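Local coordinates for Amy13K (Eubacterium rectale DSM 17629, PDB 6B3P), which probably helps a surface-anchored gut-bacterial alpha-amylase hold starch, through two family 26 carbohydrate-binding modules that bind malto-oligosaccharide, at residues M1-D13 with L75-D88. Numbering follows the deposited sequence.
Sequences MDLTINYKSTLGD and LSTKGKAEAEYWFD. With FMT (formic acid), chain B; EDO (1,2-ethanediol), chain M.
The ND2 end of the Asn6 amide sits over one face of the Trp86 indole, toward its rim, the amide plane turned 29° from the ring, with ND2 3.2 Å from Trp86 NE1; two donors meet here, so no bond forms. ND2 instead gives a fairly straight bond to the anti lone pair of Glu84 OE2 (3.0 Å) and a weak one to Tyr85 O, while OD1 takes Thr46 OG1. Glu84 reaches the amide because its CG stands anti to the backbone N (chi1 -177°) and the chain runs on extended, laying CG over the same indole face; Thr185 also bonds OE2. Replacing Glu84 by an alanine would probably leave the Asn6 amide without its carboxylate mate and part of the indole face uncovered. Strands 2-8 and 82-87 pair in parallel, from Ala83 N to Asp2 O (3.0 Å) through Lys8 N to Phe87 O (3.0 Å). On the opposite face, Leu3 CD1 meets the Tyr85 ring at its edge, 3.9 Å from CD2, and Leu75 CD2 sits over the ring centre. Met1 CE packs on Ala83 CB. Strand 2-8 lies between antiparallel 44-50 and parallel 82-87, and 82-87 pairs antiparallel with the edge strand 91-92.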
ATOM      1  N   MET A   1      -5.116 -10.918   6.292  1.00 39.20           N
ATOM      2  CA  MET A   1      -5.019  -9.548   6.871  1.00 36.13           C
ATOM      3  C   MET A   1      -3.872  -8.813   6.210  1.00 26.86           C
ATOM      4  O   MET A   1      -2.947  -9.441   5.700  1.00 32.47           O
ATOM      5  CB  MET A   1      -4.808  -9.600   8.386  1.00 33.41           C
ATOM      6  CG  MET A   1      -3.541 -10.321   8.814  1.00 39.86           C
ATOM      7  SD  MET A   1      -3.138 -10.053  10.548  1.00 51.33           S
ATOM      8  CE  MET A   1      -2.488  -8.394  10.480  1.00 31.60           C
ATOM      9  N   ASP A   2      -3.927  -7.486   6.228  1.00 27.82           N
ATOM     10  CA  ASP A   2      -2.880  -6.681   5.613  1.00 29.52           C
ATOM     11  C   ASP A   2      -1.762  -6.405   6.605  1.00 28.58           C
ATOM     12  O   ASP A   2      -1.964  -5.747   7.626  1.00 25.88           O
ATOM     13  CB  ASP A   2      -3.448  -5.366   5.078  1.00 33.39           C
ATOM     14  CG  ASP A   2      -4.648  -5.577   4.178  1.00 49.85           C
ATOM     15  OD1 ASP A   2      -4.445  -5.838   2.975  1.00 40.23           O
ATOM     16  OD2 ASP A   2      -5.791  -5.488   4.673  1.00 60.31           O
ATOM     17  N   LEU A   3      -0.580  -6.919   6.285  1.00 24.90           N
ATOM     18  CA  LEU A   3       0.614  -6.706   7.087  1.00 26.68           C
ATOM     19  C   LEU A   3       1.524  -5.712   6.387  1.00 26.52           C
ATOM     20  O   LEU A   3       1.697  -5.764   5.170  1.00 24.57           O
ATOM     21  CB  LEU A   3       1.358  -8.023   7.321  1.00 26.75           C
ATOM     22  CG  LEU A   3       2.698  -7.929   8.059  1.00 26.46           C
ATOM     23  CD1 LEU A   3       2.489  -7.539   9.508  1.00 23.05           C
ATOM     24  CD2 LEU A   3       3.444  -9.247   7.962  1.00 34.01           C
ATOM     25  N   THR A   4       2.092  -4.800   7.167  1.00 24.11           N
ATOM     26  CA  THR A   4       3.113  -3.889   6.670  1.00 25.13           C
ATOM     27  C   THR A   4       4.236  -3.829   7.692  1.00 26.25           C
ATOM     28  O   THR A   4       3.987  -3.663   8.883  1.00 23.65           O
ATOM     29  CB  THR A   4       2.556  -2.472   6.420  1.00 23.52           C
ATOM     30  OG1 THR A   4       1.444  -2.548   5.520  1.00 34.50           O
ATOM     31  CG2 THR A   4       3.630  -1.562   5.826  1.00 25.92           C
ATOM     32  N   ILE A   5       5.468  -3.987   7.222  1.00 26.83           N
ATOM     33  CA  ILE A   5       6.634  -3.886   8.089  1.00 23.32           C
ATOM     34  C   ILE A   5       7.611  -2.868   7.527  1.00 24.78           C
ATOM     35  O   ILE A   5       8.039  -2.979   6.379  1.00 23.76           O
ATOM     36  CB  ILE A   5       7.346  -5.242   8.253  1.00 23.80           C
ATOM     37  CG1 ILE A   5       6.400  -6.263   8.889  1.00 25.37           C
ATOM     38  CG2 ILE A   5       8.596  -5.084   9.120  1.00 26.36           C
ATOM     39  CD1 ILE A   5       6.932  -7.686   8.890  1.00 27.95           C
ATOM     40  N   ASN A   6       7.950  -1.879   8.347  1.00 24.01           N
ATOM     41  CA  ASN A   6       8.972  -0.903   8.009  1.00 24.34           C
ATOM     42  C   ASN A   6      10.193  -1.137   8.885  1.00 25.41           C
ATOM     43  O   ASN A   6      10.069  -1.307  10.098  1.00 24.57           O
ATOM     44  CB  ASN A   6       8.452   0.523   8.189  1.00 25.29           C
ATOM     45  CG  ASN A   6       7.075   0.720   7.590  1.00 23.90           C
ATOM     46  OD1 ASN A   6       6.931   0.893   6.381  1.00 24.20           O
ATOM     47  ND2 ASN A   6       6.052   0.703   8.439  1.00 25.07           N
ATOM     48  N   TYR A   7      11.367  -1.152   8.262  1.00 20.74           N
ATOM     49  CA  TYR A   7      12.616  -1.456   8.949  1.00 21.54           C
ATOM     50  C   TYR A   7      13.670  -0.406   8.615  1.00 22.47           C
ATOM     51  O   TYR A   7      14.008  -0.196   7.449  1.00 24.94           O
ATOM     52  CB  TYR A   7      13.090  -2.862   8.561  1.00 22.49           C
ATOM     53  CG  TYR A   7      14.479  -3.239   9.028  1.00 25.13           C
ATOM     54  CD1 TYR A   7      14.925  -2.917  10.307  1.00 22.88           C
ATOM     55  CD2 TYR A   7      15.334  -3.947   8.193  1.00 21.13           C
ATOM     56  CE1 TYR A   7      16.195  -3.276  10.730  1.00 22.55           C
ATOM     57  CE2 TYR A   7      16.598  -4.310   8.605  1.00 24.70           C
ATOM     58  CZ  TYR A   7      17.025  -3.974   9.873  1.00 26.85           C
ATOM     59  OH  TYR A   7      18.286  -4.337  10.272  1.00 25.98           O
ATOM     60  N   LYS A   8      14.162   0.270   9.647  1.00 20.43           N
ATOM     61  CA  LYS A   8      15.272   1.199   9.499  1.00 25.63           C
ATOM     62  C   LYS A   8      16.544   0.367   9.501  1.00 24.39           C
ATOM     63  O   LYS A   8      17.049  -0.004  10.560  1.00 21.93           O
ATOM     64  CB  LYS A   8      15.277   2.234  10.625  1.00 26.10           C
ATOM     65  CG  LYS A   8      16.216   3.411  10.408  1.00 34.04           C
ATOM     66  CD  LYS A   8      16.217   4.306  11.632  1.00 41.36           C
ATOM     67  CE  LYS A   8      16.763   5.686  11.333  1.00 53.15           C
ATOM     68  NZ  LYS A   8      16.450   6.614  12.454  1.00 61.19           N
ATOM     69  N   SER A   9      17.045   0.060   8.308  1.00 23.20           N
ATOM     70  CA  SER A   9      18.057  -0.979   8.158  1.00 24.26           C
ATOM     71  C   SER A   9      19.334  -0.697   8.934  1.00 24.58           C
ATOM     72  O   SER A   9      19.857   0.417   8.928  1.00 25.17           O
ATOM     73  CB  SER A   9      18.411  -1.187   6.687  1.00 24.70           C
ATOM     74  OG  SER A   9      19.378  -2.216   6.570  1.00 26.10           O
ATOM     75  N   THR A  10      19.807  -1.739   9.609  1.00 25.57           N
ATOM     76  CA  THR A  10      21.119  -1.762  10.226  1.00 23.55           C
ATOM     77  C   THR A  10      21.960  -2.854   9.565  1.00 26.30           C
ATOM     78  O   THR A  10      23.017  -3.229  10.077  1.00 23.56           O
ATOM     79  CB  THR A  10      21.023  -2.028  11.737  1.00 24.80           C
ATOM     80  OG1 THR A  10      20.266  -3.225  11.959  1.00 25.69           O
ATOM     81  CG2 THR A  10      20.343  -0.867  12.448  1.00 22.06           C
ATOM     82  N   LEU A  11      21.480  -3.358   8.427  1.00 25.29           N
ATOM     83  CA  LEU A  11      22.114  -4.480   7.732  1.00 23.80           C
ATOM     84  C   LEU A  11      22.428  -4.175   6.265  1.00 24.39           C
ATOM     85  O   LEU A  11      22.712  -5.085   5.485  1.00 28.35           O
ATOM     86  CB  LEU A  11      21.215  -5.718   7.812  1.00 25.12           C
ATOM     87  CG  LEU A  11      21.046  -6.384   9.179  1.00 23.59           C
ATOM     88  CD1 LEU A  11      19.981  -7.469   9.101  1.00 27.52           C
ATOM     89  CD2 LEU A  11      22.368  -6.966   9.663  1.00 28.70           C
ATOM     90  N   GLY A  12      22.380  -2.899   5.892  1.00 26.13           N
ATOM     91  CA  GLY A  12      22.684  -2.484   4.529  1.00 27.20           C
ATOM     92  C   GLY A  12      21.428  -2.201   3.728  1.00 32.31           C
ATOM     93  O   GLY A  12      20.333  -2.164   4.287  1.00 26.12           O
ATOM     94  N   ASP A  13      21.580  -2.009   2.419  1.00 25.41           N
ATOM     95  CA  ASP A  13      20.459  -1.590   1.578  1.00 32.32           C
ATOM     96  C   ASP A  13      19.725  -2.757   0.906  1.00 27.32           C
ATOM     97  O   ASP A  13      18.778  -2.545   0.147  1.00 30.88           O
ATOM     98  CB  ASP A  13      20.940  -0.599   0.507  1.00 35.75           C
ATOM     99  CG  ASP A  13      21.948  -1.208  -0.461  1.00 49.45           C
ATOM    100  OD1 ASP A  13      22.112  -2.446  -0.486  1.00 42.48           O
ATOM    101  OD2 ASP A  13      22.579  -0.435  -1.213  1.00 58.03           O
ATOM    102  N   LEU A  75       5.161 -11.431  15.993  1.00 24.19           N
ATOM    103  CA  LEU A  75       4.084 -10.587  15.495  1.00 19.80           C
ATOM    104  C   LEU A  75       2.756 -11.155  15.993  1.00 24.94           C
ATOM    105  O   LEU A  75       2.278 -12.171  15.488  1.00 23.70           O
ATOM    106  CB  LEU A  75       4.103 -10.520  13.966  1.00 22.30           C
ATOM    107  CG  LEU A  75       5.438 -10.188  13.295  1.00 23.26           C
ATOM    108  CD1 LEU A  75       5.259 -10.168  11.780  1.00 26.45           C
ATOM    109  CD2 LEU A  75       6.011  -8.865  13.799  1.00 26.32           C
ATOM    110  N   SER A  76       2.170 -10.504  16.993  1.00 23.10           N
ATOM    111  CA  SER A  76       0.943 -10.997  17.612  1.00 27.74           C
ATOM    112  C   SER A  76      -0.268 -10.629  16.760  1.00 25.40           C
ATOM    113  O   SER A  76      -1.057  -9.757  17.123  1.00 25.45           O
ATOM    114  CB  SER A  76       0.803 -10.437  19.028  1.00 29.18           C
ATOM    115  OG  SER A  76       1.894 -10.838  19.841  1.00 28.29           O
ATOM    116  N   THR A  77      -0.411 -11.322  15.635  1.00 24.00           N
ATOM    117  CA  THR A  77      -1.394 -10.969  14.612  1.00 21.39           C
ATOM    118  C   THR A  77      -2.730 -11.705  14.724  1.00 22.60           C
ATOM    119  O   THR A  77      -3.676 -11.370  14.009  1.00 25.21           O
ATOM    120  CB  THR A  77      -0.835 -11.252  13.206  1.00 25.39           C
ATOM    121  OG1 THR A  77      -0.220 -12.545  13.193  1.00 22.63           O
ATOM    122  CG2 THR A  77       0.188 -10.204  12.814  1.00 26.82           C
ATOM    123  N   LYS A  78      -2.813 -12.705  15.595  1.00 24.70           N
ATOM    124  CA  LYS A  78      -4.010 -13.544  15.650  1.00 24.44           C
ATOM    125  C   LYS A  78      -5.284 -12.727  15.852  1.00 22.78           C
ATOM    126  O   LYS A  78      -5.405 -11.968  16.811  1.00 26.23           O
ATOM    127  CB  LYS A  78      -3.898 -14.587  16.761  1.00 24.50           C
ATOM    128  CG  LYS A  78      -5.081 -15.548  16.787  1.00 31.74           C
ATOM    129  CD  LYS A  78      -4.926 -16.632  17.834  1.00 34.15           C
ATOM    130  CE  LYS A  78      -6.077 -17.625  17.754  1.00 38.25           C
ATOM    131  NZ  LYS A  78      -5.996 -18.681  18.797  1.00 43.32           N
ATOM    132  N   GLY A  79      -6.226 -12.886  14.928  1.00 30.54           N
ATOM    133  CA  GLY A  79      -7.529 -12.256  15.038  1.00 26.95           C
ATOM    134  C   GLY A  79      -7.595 -10.822  14.539  1.00 31.14           C
ATOM    135  O   GLY A  79      -8.676 -10.237  14.480  1.00 28.34           O
ATOM    136  N   LYS A  80      -6.449 -10.253  14.177  1.00 26.50           N
ATOM    137  CA  LYS A  80      -6.393  -8.863  13.724  1.00 26.07           C
ATOM    138  C   LYS A  80      -6.790  -8.731  12.255  1.00 27.84           C
ATOM    139  O   LYS A  80      -6.618  -9.663  11.471  1.00 30.74           O
ATOM    140  CB  LYS A  80      -4.988  -8.287  13.926  1.00 24.17           C
ATOM    141  CG  LYS A  80      -4.475  -8.348  15.361  1.00 25.52           C
ATOM    142  CD  LYS A  80      -5.318  -7.509  16.314  1.00 25.71           C
ATOM    143  CE  LYS A  80      -4.723  -7.517  17.716  1.00 33.37           C
ATOM    144  NZ  LYS A  80      -5.432  -6.612  18.668  1.00 31.19           N
ATOM    145  N   ALA A  81      -7.314  -7.563  11.893  1.00 27.48           N
ATOM    146  CA  ALA A  81      -7.705  -7.277  10.514  1.00 34.19           C
ATOM    147  C   ALA A  81      -6.547  -6.643   9.747  1.00 30.96           C
ATOM    148  O   ALA A  81      -6.439  -6.790   8.531  1.00 29.07           O
ATOM    149  CB  ALA A  81      -8.923  -6.366  10.486  1.00 36.69           C
ATOM    150  N   GLU A  82      -5.687  -5.934  10.470  1.00 30.30           N
ATOM    151  CA  GLU A  82      -4.522  -5.289   9.871  1.00 29.12           C
ATOM    152  C   GLU A  82      -3.446  -5.049  10.919  1.00 28.33           C
ATOM    153  O   GLU A  82      -3.729  -5.054  12.116  1.00 25.67           O
ATOM    154  CB  GLU A  82      -4.917  -3.964   9.220  1.00 28.05           C
ATOM    155  CG  GLU A  82      -5.519  -2.961  10.186  1.00 34.01           C
ATOM    156  CD  GLU A  82      -6.169  -1.796   9.471  1.00 44.72           C
ATOM    157  OE1 GLU A  82      -7.242  -1.988   8.862  1.00 57.40           O
ATOM    158  OE2 GLU A  82      -5.605  -0.688   9.514  1.00 41.70           O
ATOM    159  N   ALA A  83      -2.215  -4.829  10.467  1.00 26.34           N
ATOM    160  CA  ALA A  83      -1.110  -4.533  11.372  1.00 25.18           C
ATOM    161  C   ALA A  83       0.044  -3.870  10.630  1.00 25.12           C
ATOM    162  O   ALA A  83       0.488  -4.368   9.596  1.00 30.41           O
ATOM    163  CB  ALA A  83      -0.631  -5.804  12.061  1.00 25.21           C
ATOM    164  N   GLU A  84       0.510  -2.738  11.152  1.00 22.43           N
ATOM    165  CA  GLU A  84       1.722  -2.103  10.643  1.00 21.21           C
ATOM    166  C   GLU A  84       2.769  -2.014  11.744  1.00 22.50           C
ATOM    167  O   GLU A  84       2.477  -1.557  12.850  1.00 23.42           O
ATOM    168  CB  GLU A  84       1.437  -0.709  10.086  1.00 21.97           C
ATOM    169  CG  GLU A  84       2.678  -0.060   9.488  1.00 24.23           C
ATOM    170  CD  GLU A  84       2.378   1.173   8.658  1.00 27.60           C
ATOM    171  OE1 GLU A  84       1.247   1.696   8.735  1.00 27.22           O
ATOM    172  OE2 GLU A  84       3.285   1.622   7.925  1.00 26.36           O
ATOM    173  N   TYR A  85       3.985  -2.448  11.425  1.00 23.23           N
ATOM    174  CA  TYR A  85       5.090  -2.441  12.376  1.00 22.12           C
ATOM    175  C   TYR A  85       6.220  -1.539  11.898  1.00 21.86           C
ATOM    176  O   TYR A  85       6.454  -1.399  10.697  1.00 21.40           O
ATOM    177  CB  TYR A  85       5.629  -3.858  12.591  1.00 22.73           C
ATOM    178  CG  TYR A  85       4.678  -4.795  13.297  1.00 23.16           C
ATOM    179  CD1 TYR A  85       4.619  -4.844  14.683  1.00 23.52           C
ATOM    180  CD2 TYR A  85       3.848  -5.644  12.577  1.00 24.14           C
ATOM    181  CE1 TYR A  85       3.753  -5.705  15.331  1.00 26.66           C
ATOM    182  CE2 TYR A  85       2.982  -6.507  13.214  1.00 26.58           C
ATOM    183  CZ  TYR A  85       2.937  -6.535  14.591  1.00 29.14           C
ATOM    184  OH  TYR A  85       2.073  -7.396  15.231  1.00 25.71           O
ATOM    185  N   TRP A  86       6.912  -0.929  12.854  1.00 22.59           N
ATOM    186  CA  TRP A  86       8.156  -0.215  12.591  1.00 23.98           C
ATOM    187  C   TRP A  86       9.266  -0.835  13.428  1.00 23.24           C
ATOM    188  O   TRP A  86       9.114  -0.983  14.640  1.00 23.40           O
ATOM    189  CB  TRP A  86       8.024   1.272  12.922  1.00 21.82           C
ATOM    190  CG  TRP A  86       7.136   2.037  11.984  1.00 22.78           C
ATOM    191  CD1 TRP A  86       7.527   2.784  10.911  1.00 22.10           C
ATOM    192  CD2 TRP A  86       5.707   2.136  12.041  1.00 21.76           C
ATOM    193  NE1 TRP A  86       6.432   3.338  10.297  1.00 25.72           N
ATOM    194  CE2 TRP A  86       5.303   2.955  10.969  1.00 19.66           C
ATOM    195  CE3 TRP A  86       4.733   1.608  12.892  1.00 23.52           C
ATOM    196  CZ2 TRP A  86       3.965   3.260  10.727  1.00 25.85           C
ATOM    197  CZ3 TRP A  86       3.404   1.913  12.648  1.00 29.38           C
ATOM    198  CH2 TRP A  86       3.033   2.731  11.575  1.00 24.21           C
ATOM    199  N   PHE A  87      10.369  -1.212  12.788  1.00 19.97           N
ATOM    200  CA  PHE A  87      11.508  -1.745  13.523  1.00 22.40           C
ATOM    201  C   PHE A  87      12.691  -0.790  13.442  1.00 23.96           C
ATOM    202  O   PHE A  87      13.308  -0.626  12.392  1.00 23.35           O
ATOM    203  CB  PHE A  87      11.908  -3.125  13.006  1.00 23.46           C
ATOM    204  CG  PHE A  87      12.782  -3.883  13.958  1.00 23.71           C
ATOM    205  CD1 PHE A  87      14.136  -3.600  14.051  1.00 23.08           C
ATOM    206  CD2 PHE A  87      12.248  -4.862  14.777  1.00 24.77           C
ATOM    207  CE1 PHE A  87      14.945  -4.286  14.937  1.00 24.51           C
ATOM    208  CE2 PHE A  87      13.052  -5.556  15.665  1.00 32.99           C
ATOM    209  CZ  PHE A  87      14.402  -5.267  15.744  1.00 31.10           C
ATOM    210  N   ASP A  88      12.985  -0.167  14.577  1.00 26.41           N
ATOM    211  CA  ASP A  88      14.067   0.798  14.703  1.00 24.57           C
ATOM    212  C   ASP A  88      14.701   0.609  16.078  1.00 23.56           C
ATOM    213  O   ASP A  88      14.437   1.370  17.008  1.00 28.21           O
ATOM    214  CB  ASP A  88      13.536   2.227  14.520  1.00 27.00           C
ATOM    215  CG  ASP A  88      14.630   3.280  14.587  1.00 38.27           C
ATOM    216  OD1 ASP A  88      15.818   2.907  14.565  1.00 34.24           O
ATOM    217  OD2 ASP A  88      14.299   4.484  14.643  1.00 32.50           O
TER
HETATM  218  C   FMT B 424      -7.125  -4.969  14.080  1.00 25.75           C
HETATM  219  O1  FMT B 424      -6.799  -4.910  12.901  1.00 38.56           O
HETATM  220  O2  FMT B 424      -8.191  -5.473  14.433  1.00 59.30           O
HETATM  221  C1  EDO M 414      -7.756  -8.805  18.812  1.00 32.17           C
HETATM  222  O1  EDO M 414      -8.744  -8.499  19.805  1.00 48.30           O
HETATM  223  C2  EDO M 414      -8.067 -10.151  18.166  1.00 55.96           C
HETATM  224  O2  EDO M 414      -7.249 -11.167  18.764  1.00 48.70           O
HETATM  225  O   HOH W   1      -0.799  -3.021   7.016  1.00 28.34           O
HETATM  226  O   HOH W   2      17.057   0.181  13.045  1.00 33.44           O